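Local coordinates for VP1 (Polyomavirus HPyV7, PDB 4PCH), which forms the pentameric building block of the icosahedral polyomavirus capsid and probably takes part in attachment of the virion to its host cell, at residues 58-63 / 168-173; 92-97 / 256-261; 116-121 / 228-233; 128-133 / 172-177. All coordinates share one frame; numbering follows the deposited sequence.

In the fold
The four contacts run as a series through one VP1 subunit, from the jelly-roll sheet out to a small three-stranded sheet. Contacts 2 and 3, with centres about 10 Å apart, both reach the same large antiparallel sheet, where strands 224-236 and 253-271 are neighbours and the salt bridge Arg260–Asp231 joins them. Contact 1 lies about 10 Å from contact 3 and inserts Val171 against Leu118 and Ala230. It shares residues 172-173 with contact 4, to which Tyr61 also hydrogen-bonds. Contacts 2 and 4 are about 23 Å apart between centres, yet copies of them pack together between subunits, Tyr258 of one meeting Ile133 of the next.

Contact 1 of 4, residues 58-63 / 168-173; sequences ALCYSV and NFPVEL
Residues 58-61 and 168-172 run at 108° to each other and meet at a single backbone bridge, Cys60 opposite Pro170, their CA atoms 4.1 Å apart. Two hydrogen bonds flank it. Val171 N donates to Leu59 O, almost straight at 171°, and Tyr61 N donates to Phe169 O at 3.0 Å. Proline suits the bridging position because neither bond calls on its nitrogen. Leu59 O also accepts from a water that takes the N-H of Glu172 and donates to Glu172 OE2, so the carboxylate is tied back to the 58-63 backbone; its other oxygen, OE1, bonds Tyr47.

Among the side chains, Val171 and Tyr61 are central. CG1 of Val171, anti to its own carbonyl carbon, sits over the middle of the Tyr61 ring, 3.9 Å from the centroid and only 3° off the normal, a CH-pi contact for which a compact branched residue is well shaped. Phe169 CB touches the same ring at CD2, 4.1 Å away, while Tyr61 OH reaches on to Trp174 O. Cys60 SG lies against the Pro170 ring, 4.2 Å from CG. Val171 also packs on Ala230 of strand 224-236. The arrangement is that of a connecting loop bridged to the lead-in of a jelly-roll strand and laid over the sheet, here in the VP1 core.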
loop_
_atom_site.group_PDB
_atom_site.type_symbol
_atom_site.label_atom_id
_atom_site.label_comp_id
_atom_site.label_asym_id
_atom_site.label_seq_id
_atom_site.Cartn_x
_atom_site.Cartn_y
_atom_site.Cartn_z
ATOM N N ALA B 58 -22.124 -3.979 -19.945
ATOM C CA ALA B 58 -21.766 -4.542 -18.648
ATOM C C ALA B 58 -20.764 -5.678 -18.784
ATOM O O ALA B 58 -20.986 -6.609 -19.572
ATOM C CB ALA B 58 -23.018 -5.049 -17.954
ATOM N N LEU B 59 -19.689 -5.635 -18.008
ATOM C CA LEU B 59 -18.689 -6.715 -18.050
ATOM C C LEU B 59 -19.253 -7.991 -17.435
ATOM O O LEU B 59 -19.829 -7.965 -16.336
ATOM C CB LEU B 59 -17.383 -6.336 -17.339
ATOM C CG LEU B 59 -16.224 -7.332 -17.509
ATOM C CD1 LEU B 59 -15.775 -7.406 -18.965
ATOM C CD2 LEU B 59 -15.081 -6.967 -16.586
ATOM N N CYS B 60 -19.075 -9.117 -18.147
ATOM C CA CYS B 60 -19.489 -10.409 -17.636
ATOM C C CYS B 60 -18.299 -11.293 -17.321
ATOM O O CYS B 60 -17.210 -11.048 -17.798
ATOM C CB CYS B 60 -20.417 -11.108 -18.636
ATOM S SG CYS B 60 -22.003 -10.297 -18.894
ATOM N N TYR B 61 -18.498 -12.330 -16.512
ATOM C CA TYR B 61 -17.407 -13.268 -16.299
ATOM C C TYR B 61 -17.026 -13.958 -17.620
ATOM O O TYR B 61 -17.902 -14.261 -18.467
ATOM C CB TYR B 61 -17.792 -14.342 -15.304
ATOM C CG TYR B 61 -17.905 -13.870 -13.877
ATOM C CD1 TYR B 61 -16.778 -13.736 -13.071
ATOM C CD2 TYR B 61 -19.135 -13.602 -13.322
ATOM C CE1 TYR B 61 -16.877 -13.311 -11.757
ATOM C CE2 TYR B 61 -19.260 -13.190 -11.994
ATOM C CZ TYR B 61 -18.121 -13.033 -11.216
ATOM O OH TYR B 61 -18.272 -12.623 -9.913
ATOM N N SER B 62 -15.729 -14.183 -17.751
ATOM C CA SER B 62 -15.140 -14.996 -18.781
ATOM C C SER B 62 -14.999 -16.388 -18.234
ATOM O O SER B 62 -14.638 -16.547 -17.076
ATOM C CB SER B 62 -13.748 -14.461 -19.124
ATOM O OG SER B 62 -13.819 -13.155 -19.706
ATOM N N VAL B 63 -15.234 -17.386 -19.079
ATOM C CA VAL B 63 -15.082 -18.779 -18.671
ATOM C C VAL B 63 -14.349 -19.548 -19.754
ATOM O O VAL B 63 -14.510 -19.286 -20.955
ATOM C CB VAL B 63 -16.437 -19.467 -18.371
ATOM C CG1 VAL B 63 -17.115 -18.834 -17.161
ATOM C CG2 VAL B 63 -17.362 -19.399 -19.555
ATOM N N ASN B 168 -22.928 -14.772 -20.065
ATOM C CA ASN B 168 -23.756 -13.593 -19.778
ATOM C C ASN B 168 -24.115 -13.334 -18.305
ATOM O O ASN B 168 -25.216 -12.899 -18.000
ATOM C CB ASN B 168 -25.005 -13.655 -20.627
ATOM C CG ASN B 168 -25.932 -14.810 -20.248
ATOM O OD1 ASN B 168 -25.496 -15.846 -19.713
ATOM N ND2 ASN B 168 -27.207 -14.634 -20.529
ATOM N N PHE B 169 -23.177 -13.592 -17.425
ATOM C CA PHE B 169 -23.291 -13.304 -16.000
ATOM C C PHE B 169 -22.553 -12.014 -15.668
ATOM O O PHE B 169 -21.338 -11.992 -15.572
ATOM C CB PHE B 169 -22.669 -14.443 -15.179
ATOM C CG PHE B 169 -23.532 -15.667 -15.062
ATOM C CD1 PHE B 169 -23.485 -16.663 -16.006
ATOM C CD2 PHE B 169 -24.355 -15.851 -13.954
ATOM C CE1 PHE B 169 -24.275 -17.791 -15.882
ATOM C CE2 PHE B 169 -25.135 -16.993 -13.818
ATOM C CZ PHE B 169 -25.101 -17.968 -14.784
ATOM N N PRO B 170 -23.294 -10.923 -15.433
ATOM C CA PRO B 170 -22.581 -9.683 -15.111
ATOM C C PRO B 170 -21.881 -9.713 -13.762
ATOM O O PRO B 170 -22.473 -10.134 -12.775
ATOM C CB PRO B 170 -23.712 -8.635 -15.088
ATOM C CG PRO B 170 -24.790 -9.233 -15.903
ATOM C CD PRO B 170 -24.730 -10.700 -15.551
ATOM N N VAL B 171 -20.668 -9.169 -13.715
ATOM C CA VAL B 171 -19.864 -9.163 -12.508
ATOM C C VAL B 171 -20.456 -8.214 -11.461
ATOM O O VAL B 171 -20.219 -8.362 -10.282
ATOM C CB VAL B 171 -18.395 -8.799 -12.822
ATOM C CG1 VAL B 171 -17.808 -9.766 -13.839
ATOM C CG2 VAL B 171 -18.258 -7.358 -13.299
ATOM N N GLU B 172 -21.257 -7.247 -11.918
ATOM C CA GLU B 172 -21.964 -6.352 -11.013
ATOM C C GLU B 172 -23.085 -7.033 -10.209
ATOM O O GLU B 172 -23.554 -6.453 -9.229
ATOM C CB GLU B 172 -22.562 -5.194 -11.786
ATOM C CG GLU B 172 -21.533 -4.241 -12.318
ATOM C CD GLU B 172 -22.088 -3.381 -13.433
ATOM O OE1 GLU B 172 -23.005 -2.594 -13.162
ATOM O OE2 GLU B 172 -21.581 -3.497 -14.551
ATOM N N LEU B 173 -23.516 -8.241 -10.616
ATOM C CA LEU B 173 -24.714 -8.873 -10.052
ATOM C C LEU B 173 -24.504 -10.277 -9.450
ATOM O O LEU B 173 -25.431 -10.857 -8.869
ATOM C CB LEU B 173 -25.773 -8.971 -11.156
ATOM C CG LEU B 173 -26.139 -7.687 -11.898
ATOM C CD1 LEU B 173 -27.084 -7.988 -13.090
ATOM C CD2 LEU B 173 -26.786 -6.702 -10.918
HETATM O O HOH W 1 -21.379 -6.256 -14.758
HETATM O O HOH W 2 -19.214 -3.640 -15.990
HETATM O O HOH W 3 -20.469 -14.862 -17.769
#

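Contact 2 of 4, residues 92-97 / 256-261; sequences LLFAPQ and AGYGRF
Tyr258 turns its CG anti to its carbonyl carbon (chi1 -65°), which lays its ring alongside residues 93-97, while Phe94 extends its own ring away from its backbone N (chi1 -163°). The edge of Phe94 is thus presented to the face of Tyr258, with centroids 5.4 Å apart and planes at 51°. Gln97, bent at chi2, comes from the opposite direction and donates through NE2 to Tyr258 OH at 2.9 Å; the hydroxyl lies in the amide plane. NE2 also bonds Ala95 O, so two acceptors fix the amide, whose OE1 is held by Ser100. On the backbone, Leu93 N donates to Gly259 O and Tyr258 N to Leu93 O. Gly257, with no side chain, lets Leu92 CD1 come within 3.9 Å of its CA. Leu92 CB lies over one face of the Arg260 guanidinium, whose NH2 is salt-bridged to Asp231. Strands 79-93 and 253-271 are antiparallel neighbours in the large sheet of the VP1 jelly roll, and here the first runs out of its pairing as the second enters it.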
loop_
_atom_site.group_PDB
_atom_site.type_symbol
_atom_site.label_atom_id
_atom_site.label_comp_id
_atom_site.label_asym_id
_atom_site.label_seq_id
_atom_site.Cartn_x
_atom_site.Cartn_y
_atom_site.Cartn_z
ATOM N N LEU B 92 -2.611 -10.830 -15.668
ATOM C CA LEU B 92 -3.427 -9.935 -16.471
ATOM C C LEU B 92 -2.590 -9.314 -17.583
ATOM O O LEU B 92 -1.455 -8.885 -17.361
ATOM C CB LEU B 92 -3.954 -8.803 -15.575
ATOM C CG LEU B 92 -4.990 -7.856 -16.179
ATOM C CD1 LEU B 92 -6.199 -8.599 -16.720
ATOM C CD2 LEU B 92 -5.434 -6.893 -15.078
ATOM N N LEU B 93 -3.153 -9.248 -18.782
ATOM C CA LEU B 93 -2.509 -8.600 -19.906
ATOM C C LEU B 93 -3.074 -7.194 -20.061
ATOM O O LEU B 93 -4.304 -7.003 -20.221
ATOM C CB LEU B 93 -2.747 -9.396 -21.200
ATOM C CG LEU B 93 -2.060 -10.780 -21.241
ATOM C CD1 LEU B 93 -2.916 -11.915 -20.732
ATOM C CD2 LEU B 93 -1.604 -11.092 -22.633
ATOM N N PHE B 94 -2.206 -6.189 -19.991
ATOM C CA PHE B 94 -2.678 -4.805 -20.064
ATOM C C PHE B 94 -1.520 -3.871 -20.353
ATOM O O PHE B 94 -0.383 -4.169 -19.982
ATOM C CB PHE B 94 -3.369 -4.388 -18.759
ATOM C CG PHE B 94 -4.210 -3.162 -18.884
ATOM C CD1 PHE B 94 -5.286 -3.143 -19.744
ATOM C CD2 PHE B 94 -3.895 -1.997 -18.178
ATOM C CE1 PHE B 94 -6.055 -2.019 -19.892
ATOM C CE2 PHE B 94 -4.666 -0.846 -18.343
ATOM C CZ PHE B 94 -5.750 -0.874 -19.192
ATOM N N ALA B 95 -1.802 -2.793 -21.068
ATOM C CA ALA B 95 -0.844 -1.748 -21.405
ATOM C C ALA B 95 -1.308 -0.405 -20.843
ATOM O O ALA B 95 -2.505 -0.179 -20.623
ATOM C CB ALA B 95 -0.692 -1.655 -22.900
ATOM N N PRO B 96 -0.364 0.504 -20.606
ATOM C CA PRO B 96 -0.795 1.856 -20.217
ATOM C C PRO B 96 -1.656 2.515 -21.289
ATOM O O PRO B 96 -1.333 2.416 -22.497
ATOM C CB PRO B 96 0.520 2.604 -20.062
ATOM C CG PRO B 96 1.492 1.837 -20.906
ATOM C CD PRO B 96 1.093 0.417 -20.768
ATOM N N GLN B 97 -2.720 3.200 -20.852
ATOM C CA GLN B 97 -3.634 3.870 -21.756
ATOM C C GLN B 97 -3.381 5.373 -21.740
ATOM O O GLN B 97 -3.541 6.010 -20.715
ATOM C CB GLN B 97 -5.055 3.583 -21.331
ATOM C CG GLN B 97 -5.383 2.113 -21.214
ATOM C CD GLN B 97 -5.336 1.386 -22.543
ATOM O OE1 GLN B 97 -5.924 1.835 -23.555
ATOM N NE2 GLN B 97 -4.649 0.242 -22.559
ATOM N N ALA B 256 -11.716 -3.207 -19.858
ATOM C CA ALA B 256 -11.320 -4.485 -19.297
ATOM C C ALA B 256 -9.870 -4.797 -19.619
ATOM O O ALA B 256 -9.238 -4.146 -20.444
ATOM C CB ALA B 256 -12.231 -5.597 -19.836
ATOM N N GLY B 257 -9.316 -5.797 -18.944
ATOM C CA GLY B 257 -8.026 -6.349 -19.370
ATOM C C GLY B 257 -8.108 -6.875 -20.785
ATOM O O GLY B 257 -9.184 -7.158 -21.290
ATOM N N TYR B 258 -6.957 -6.984 -21.445
ATOM C CA TYR B 258 -6.885 -7.540 -22.780
ATOM C C TYR B 258 -7.075 -9.045 -22.800
ATOM O O TYR B 258 -7.322 -9.652 -23.843
ATOM C CB TYR B 258 -5.516 -7.235 -23.343
ATOM C CG TYR B 258 -5.198 -5.773 -23.561
ATOM C CD1 TYR B 258 -6.209 -4.809 -23.737
ATOM C CD2 TYR B 258 -3.883 -5.379 -23.736
ATOM C CE1 TYR B 258 -5.882 -3.491 -24.013
ATOM C CE2 TYR B 258 -3.552 -4.060 -24.051
ATOM C CZ TYR B 258 -4.561 -3.122 -24.186
ATOM O OH TYR B 258 -4.189 -1.836 -24.514
ATOM N N GLY B 259 -6.852 -9.642 -21.643
ATOM C CA GLY B 259 -6.942 -11.087 -21.462
ATOM C C GLY B 259 -6.400 -11.451 -20.096
ATOM O O GLY B 259 -5.727 -10.651 -19.436
ATOM N N ARG B 260 -6.699 -12.668 -19.641
ATOM C CA ARG B 260 -6.115 -13.210 -18.403
ATOM C C ARG B 260 -5.516 -14.569 -18.707
ATOM O O ARG B 260 -6.232 -15.496 -19.093
ATOM C CB ARG B 260 -7.070 -13.307 -17.200
ATOM C CG ARG B 260 -6.382 -13.938 -15.993
ATOM C CD ARG B 260 -7.192 -13.860 -14.709
ATOM N NE ARG B 260 -7.151 -12.508 -14.126
ATOM C CZ ARG B 260 -6.185 -12.062 -13.324
ATOM N NH1 ARG B 260 -5.145 -12.827 -13.003
ATOM N NH2 ARG B 260 -6.220 -10.821 -12.842
ATOM N N PHE B 261 -4.194 -14.639 -18.547
ATOM C CA PHE B 261 -3.401 -15.863 -18.740
ATOM C C PHE B 261 -3.543 -16.784 -17.541
ATOM O O PHE B 261 -3.500 -16.330 -16.422
ATOM C CB PHE B 261 -1.920 -15.503 -18.961
ATOM C CG PHE B 261 -0.996 -16.690 -19.052
ATOM C CD1 PHE B 261 -0.929 -17.435 -20.211
ATOM C CD2 PHE B 261 -0.209 -17.073 -17.958
ATOM C CE1 PHE B 261 -0.090 -18.525 -20.322
ATOM C CE2 PHE B 261 0.632 -18.163 -18.068
ATOM C CZ PHE B 261 0.690 -18.891 -19.233
#

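Contact 3 of 4, residues 116-121 / 228-233; sequences TQLYFW and TSADMV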
loop_
_atom_site.group_PDB
_atom_site.type_symbol
_atom_site.label_atom_id
_atom_site.label_comp_id
_atom_site.label_asym_id
_atom_site.label_seq_id
_atom_site.Cartn_x
_atom_site.Cartn_y
_atom_site.Cartn_z
ATOM N N THR B 116 -14.087 2.445 -10.906
ATOM C CA THR B 116 -14.361 1.223 -10.136
ATOM C C THR B 116 -13.736 0.025 -10.851
ATOM O O THR B 116 -13.726 -0.046 -12.081
ATOM C CB THR B 116 -15.898 1.121 -9.914
ATOM O OG1 THR B 116 -16.267 2.069 -8.910
ATOM C CG2 THR B 116 -16.346 -0.250 -9.470
ATOM N N GLN B 117 -13.216 -0.926 -10.073
ATOM C CA GLN B 117 -12.423 -2.022 -10.609
ATOM C C GLN B 117 -12.820 -3.350 -9.955
ATOM O O GLN B 117 -13.293 -3.382 -8.817
ATOM C CB GLN B 117 -10.919 -1.794 -10.338
ATOM C CG GLN B 117 -10.393 -0.456 -10.840
ATOM C CD GLN B 117 -9.188 0.043 -10.091
ATOM O OE1 GLN B 117 -8.190 -0.671 -9.929
ATOM N NE2 GLN B 117 -9.233 1.326 -9.681
ATOM N N LEU B 118 -12.545 -4.420 -10.700
ATOM C CA LEU B 118 -12.649 -5.793 -10.206
ATOM C C LEU B 118 -11.562 -6.616 -10.858
ATOM O O LEU B 118 -11.430 -6.587 -12.081
ATOM C CB LEU B 118 -14.004 -6.386 -10.537
ATOM C CG LEU B 118 -14.185 -7.904 -10.320
ATOM C CD1 LEU B 118 -14.038 -8.245 -8.838
ATOM C CD2 LEU B 118 -15.492 -8.428 -10.896
ATOM N N TYR B 119 -10.821 -7.362 -10.039
ATOM C CA TYR B 119 -9.811 -8.323 -10.536
ATOM C C TYR B 119 -10.136 -9.657 -9.903
ATOM O O TYR B 119 -10.103 -9.782 -8.692
ATOM C CB TYR B 119 -8.417 -7.863 -10.196
ATOM C CG TYR B 119 -8.175 -6.437 -10.631
ATOM C CD1 TYR B 119 -7.875 -6.143 -11.948
ATOM C CD2 TYR B 119 -8.284 -5.382 -9.740
ATOM C CE1 TYR B 119 -7.693 -4.835 -12.377
ATOM C CE2 TYR B 119 -8.069 -4.077 -10.146
ATOM C CZ TYR B 119 -7.795 -3.806 -11.473
ATOM O OH TYR B 119 -7.612 -2.521 -11.917
ATOM N N PHE B 120 -10.535 -10.618 -10.725
ATOM C CA PHE B 120 -11.049 -11.893 -10.192
ATOM C C PHE B 120 -10.537 -13.061 -10.990
ATOM O O PHE B 120 -10.508 -12.997 -12.218
ATOM C CB PHE B 120 -12.582 -11.909 -10.219
ATOM C CG PHE B 120 -13.186 -13.209 -9.780
ATOM C CD1 PHE B 120 -13.517 -13.418 -8.448
ATOM C CD2 PHE B 120 -13.460 -14.212 -10.715
ATOM C CE1 PHE B 120 -14.075 -14.620 -8.023
ATOM C CE2 PHE B 120 -14.002 -15.409 -10.310
ATOM C CZ PHE B 120 -14.299 -15.624 -8.963
ATOM N N TRP B 121 -10.145 -14.135 -10.294
ATOM C CA TRP B 121 -9.885 -15.395 -10.974
ATOM C C TRP B 121 -10.423 -16.556 -10.140
ATOM O O TRP B 121 -10.549 -16.473 -8.898
ATOM C CB TRP B 121 -8.382 -15.581 -11.294
ATOM C CG TRP B 121 -7.519 -15.642 -10.086
ATOM C CD1 TRP B 121 -6.774 -14.613 -9.550
ATOM C CD2 TRP B 121 -7.292 -16.785 -9.242
ATOM N NE1 TRP B 121 -6.139 -15.046 -8.419
ATOM C CE2 TRP B 121 -6.432 -16.370 -8.206
ATOM C CE3 TRP B 121 -7.749 -18.110 -9.251
ATOM C CZ2 TRP B 121 -6.015 -17.231 -7.187
ATOM C CZ3 TRP B 121 -7.331 -18.973 -8.254
ATOM C CH2 TRP B 121 -6.470 -18.524 -7.222
ATOM N N THR B 228 -12.323 -19.266 -14.595
ATOM C CA THR B 228 -13.276 -18.151 -14.613
ATOM C C THR B 228 -12.481 -16.887 -14.292
ATOM O O THR B 228 -11.569 -16.937 -13.482
ATOM C CB THR B 228 -14.419 -18.344 -13.596
ATOM O OG1 THR B 228 -14.984 -19.658 -13.729
ATOM C CG2 THR B 228 -15.538 -17.320 -13.802
ATOM N N SER B 229 -12.790 -15.782 -14.978
ATOM C CA SER B 229 -12.091 -14.538 -14.662
ATOM C C SER B 229 -12.944 -13.317 -14.922
ATOM O O SER B 229 -13.946 -13.388 -15.615
ATOM C CB SER B 229 -10.763 -14.449 -15.419
ATOM O OG SER B 229 -10.932 -14.267 -16.800
ATOM N N ALA B 230 -12.554 -12.189 -14.316
ATOM C CA ALA B 230 -13.098 -10.897 -14.695
ATOM C C ALA B 230 -12.099 -9.855 -14.269
ATOM O O ALA B 230 -11.613 -9.878 -13.116
ATOM C CB ALA B 230 -14.427 -10.647 -14.004
ATOM N N ASP B 231 -11.800 -8.942 -15.180
ATOM C CA ASP B 231 -10.815 -7.897 -14.945
ATOM C C ASP B 231 -11.319 -6.586 -15.526
ATOM O O ASP B 231 -11.192 -6.325 -16.719
ATOM C CB ASP B 231 -9.459 -8.302 -15.529
ATOM C CG ASP B 231 -8.838 -9.455 -14.768
ATOM O OD1 ASP B 231 -8.269 -9.233 -13.650
ATOM O OD2 ASP B 231 -8.991 -10.613 -15.228
ATOM N N MET B 232 -11.942 -5.798 -14.663
ATOM C CA MET B 232 -12.403 -4.453 -15.003
ATOM C C MET B 232 -11.396 -3.486 -14.419
ATOM O O MET B 232 -11.257 -3.403 -13.206
ATOM C CB MET B 232 -13.775 -4.185 -14.406
ATOM C CG MET B 232 -14.232 -2.749 -14.694
ATOM S SD MET B 232 -15.945 -2.418 -14.283
ATOM C CE MET B 232 -15.939 -2.761 -12.543
ATOM N N VAL B 233 -10.637 -2.853 -15.302
ATOM C CA VAL B 233 -9.557 -1.960 -14.912
ATOM C C VAL B 233 -10.076 -0.563 -14.594
ATOM O O VAL B 233 -9.429 0.173 -13.870
ATOM C CB VAL B 233 -8.453 -1.897 -16.002
ATOM C CG1 VAL B 233 -7.239 -1.149 -15.495
ATOM C CG2 VAL B 233 -8.023 -3.270 -16.454
#
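Four backbone hydrogen bonds join Leu118 to Met232 and Phe120 to Ala230, the two hydrogen-bonded pairs of an antiparallel ladder in the VP1 jelly roll. In the first pair, Met232 N reaches Leu118 O at 2.7 Å. The strand axes are 4.6 Å apart. Between these pairs stands Tyr119 opposite Asp231, whose OD1 lies in plane at the ring edge, 3.5 Å from CD1. That placement suits a carboxylate, since ring hydrogens carry slight positive charge; the main partner of Asp231, however, is Arg260, through a salt bridge. Tyr119 OH donates to Gln117 OE1, which steadies the far end of the ring beside Val233. Leu118, Phe120, Ala230 and Met232 share the other face, where the small Ala230 accepts Leu118 CD2 at 4.0 Å from its CB. Phe120 meets Tyr61 edge-to-face. Met232 runs extended (chi1 177°, chi2 170°) and then bends at chi3, bringing its CE methyl 4.0 Å from Thr116 CG2.

Contact 4 of 4, residues 128-133 / 172-177; sequences LDVIGI and ELWVAD
Strands 129-132 and 174-176 pair antiparallel in a small three-stranded sheet beside the jelly-roll core, with 129-132 in the middle and 161-163 along its other edge. The axes come within 4.3 Å and are 139° apart. Ile131 and Val175 exchange two hydrogen bonds, and further bonds from Asp177 N to Asp129 O and from Ile133 N to Leu173 O extend the ladder. Trp174 spreads its indole across the neighbouring strand; Gly132 CA lies over the six-membered ring, 3.8 Å from its centroid, an approach that the absence of a side chain makes possible. Val130 CG2 meets the same indole at CE3, at 3.5 Å, while NE1 bonds Glu147 O. At the other end, Asp177 sets its CG anti to its backbone N (chi1 -175°), which places the carboxylate across the Ile131 side chain. Its oxygens are satisfied by Thr179 and by a salt bridge to Arg161, which probably lets a charged group lie buried against aliphatic carbon: Ile131 CG1 is 3.5 Å from Asp177 CG.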
loop_
_atom_site.group_PDB
_atom_site.type_symbol
_atom_site.label_atom_id
_atom_site.label_comp_id
_atom_site.label_asym_id
_atom_site.label_seq_id
_atom_site.Cartn_x
_atom_site.Cartn_y
_atom_site.Cartn_z
ATOM N N LEU B 128 -17.909 -22.249 -11.470
ATOM C CA LEU B 128 -17.936 -21.415 -10.292
ATOM C C LEU B 128 -19.340 -21.254 -9.715
ATOM O O LEU B 128 -20.256 -20.867 -10.436
ATOM C CB LEU B 128 -17.389 -20.041 -10.672
ATOM C CG LEU B 128 -17.352 -18.983 -9.556
ATOM C CD1 LEU B 128 -16.284 -19.301 -8.535
ATOM C CD2 LEU B 128 -17.123 -17.563 -10.056
ATOM N N ASP B 129 -19.504 -21.545 -8.429
ATOM C CA ASP B 129 -20.770 -21.274 -7.727
ATOM C C ASP B 129 -20.829 -19.780 -7.385
ATOM O O ASP B 129 -19.856 -19.226 -6.791
ATOM C CB ASP B 129 -20.840 -22.089 -6.435
ATOM C CG ASP B 129 -20.813 -23.584 -6.674
ATOM O OD1 ASP B 129 -21.713 -24.106 -7.401
ATOM O OD2 ASP B 129 -19.908 -24.249 -6.103
ATOM N N VAL B 130 -21.965 -19.146 -7.722
ATOM C CA VAL B 130 -22.165 -17.705 -7.458
ATOM C C VAL B 130 -23.505 -17.449 -6.777
ATOM O O VAL B 130 -24.444 -18.262 -6.837
ATOM C CB VAL B 130 -22.113 -16.838 -8.763
ATOM C CG1 VAL B 130 -20.677 -16.652 -9.196
ATOM C CG2 VAL B 130 -22.949 -17.454 -9.869
ATOM N N ILE B 131 -23.576 -16.302 -6.110
ATOM C CA ILE B 131 -24.794 -15.823 -5.499
ATOM C C ILE B 131 -25.265 -14.587 -6.274
ATOM O O ILE B 131 -24.461 -13.693 -6.606
ATOM C CB ILE B 131 -24.593 -15.449 -4.019
ATOM C CG1 ILE B 131 -23.936 -16.580 -3.234
ATOM C CG2 ILE B 131 -25.928 -15.075 -3.390
ATOM C CD1 ILE B 131 -23.598 -16.185 -1.823
ATOM N N GLY B 132 -26.542 -14.566 -6.604
ATOM C CA GLY B 132 -27.147 -13.416 -7.298
ATOM C C GLY B 132 -27.561 -12.354 -6.308
ATOM O O GLY B 132 -28.303 -12.649 -5.383
ATOM N N ILE B 133 -27.058 -11.127 -6.471
ATOM C CA ILE B 133 -27.418 -10.033 -5.577
ATOM C C ILE B 133 -27.696 -8.803 -6.406
ATOM O O ILE B 133 -26.865 -8.411 -7.212
ATOM C CB ILE B 133 -26.258 -9.650 -4.613
ATOM C CG1 ILE B 133 -25.888 -10.850 -3.750
ATOM C CG2 ILE B 133 -26.668 -8.452 -3.763
ATOM C CD1 ILE B 133 -26.889 -11.170 -2.680
ATOM N N GLU B 172 -21.257 -7.247 -11.918
ATOM C CA GLU B 172 -21.964 -6.352 -11.013
ATOM C C GLU B 172 -23.085 -7.033 -10.209
ATOM O O GLU B 172 -23.554 -6.453 -9.229
ATOM C CB GLU B 172 -22.562 -5.194 -11.786
ATOM C CG GLU B 172 -21.533 -4.241 -12.318
ATOM C CD GLU B 172 -22.088 -3.381 -13.433
ATOM O OE1 GLU B 172 -23.005 -2.594 -13.162
ATOM O OE2 GLU B 172 -21.581 -3.497 -14.551
ATOM N N LEU B 173 -23.516 -8.241 -10.616
ATOM C CA LEU B 173 -24.714 -8.873 -10.052
ATOM C C LEU B 173 -24.504 -10.277 -9.450
ATOM O O LEU B 173 -25.431 -10.857 -8.869
ATOM C CB LEU B 173 -25.773 -8.971 -11.156
ATOM C CG LEU B 173 -26.139 -7.687 -11.898
ATOM C CD1 LEU B 173 -27.084 -7.988 -13.090
ATOM C CD2 LEU B 173 -26.786 -6.702 -10.918
ATOM N N TRP B 174 -23.299 -10.830 -9.589
ATOM C CA TRP B 174 -23.039 -12.237 -9.230
ATOM C C TRP B 174 -21.716 -12.312 -8.483
ATOM O O TRP B 174 -20.702 -11.867 -9.052
ATOM C CB TRP B 174 -22.983 -13.102 -10.482
ATOM C CG TRP B 174 -24.302 -13.225 -11.198
ATOM C CD1 TRP B 174 -24.735 -12.508 -12.277
ATOM C CD2 TRP B 174 -25.364 -14.109 -10.856
ATOM N NE1 TRP B 174 -25.998 -12.897 -12.625
ATOM C CE2 TRP B 174 -26.407 -13.891 -11.767
ATOM C CE3 TRP B 174 -25.531 -15.084 -9.854
ATOM C CZ2 TRP B 174 -27.597 -14.603 -11.716
ATOM C CZ3 TRP B 174 -26.725 -15.786 -9.804
ATOM C CH2 TRP B 174 -27.744 -15.534 -10.717
ATOM N N VAL B 175 -21.731 -12.867 -7.280
ATOM C CA VAL B 175 -20.580 -12.925 -6.374
ATOM C C VAL B 175 -20.194 -14.392 -6.115
ATOM O O VAL B 175 -21.083 -15.222 -5.885
ATOM C CB VAL B 175 -20.942 -12.266 -5.027
ATOM C CG1 VAL B 175 -19.753 -12.265 -4.088
ATOM C CG2 VAL B 175 -21.436 -10.828 -5.225
ATOM N N ALA B 176 -18.897 -14.705 -6.106
ATOM C CA ALA B 176 -18.460 -16.051 -5.765
ATOM C C ALA B 176 -19.087 -16.463 -4.443
ATOM O O ALA B 176 -19.111 -15.696 -3.493
ATOM C CB ALA B 176 -16.937 -16.107 -5.649
ATOM N N ASP B 177 -19.549 -17.703 -4.378
ATOM C CA ASP B 177 -20.279 -18.204 -3.223
ATOM C C ASP B 177 -19.339 -18.954 -2.240
ATOM O O ASP B 177 -18.902 -20.078 -2.537
ATOM C CB ASP B 177 -21.405 -19.107 -3.728
ATOM C CG ASP B 177 -22.329 -19.618 -2.599
ATOM O OD1 ASP B 177 -22.030 -19.376 -1.399
ATOM O OD2 ASP B 177 -23.325 -20.307 -2.926
HETATM O O HOH W 4 -23.956 -20.778 -5.529
HETATM O O HOH W 5 -24.217 -7.545 -6.907
#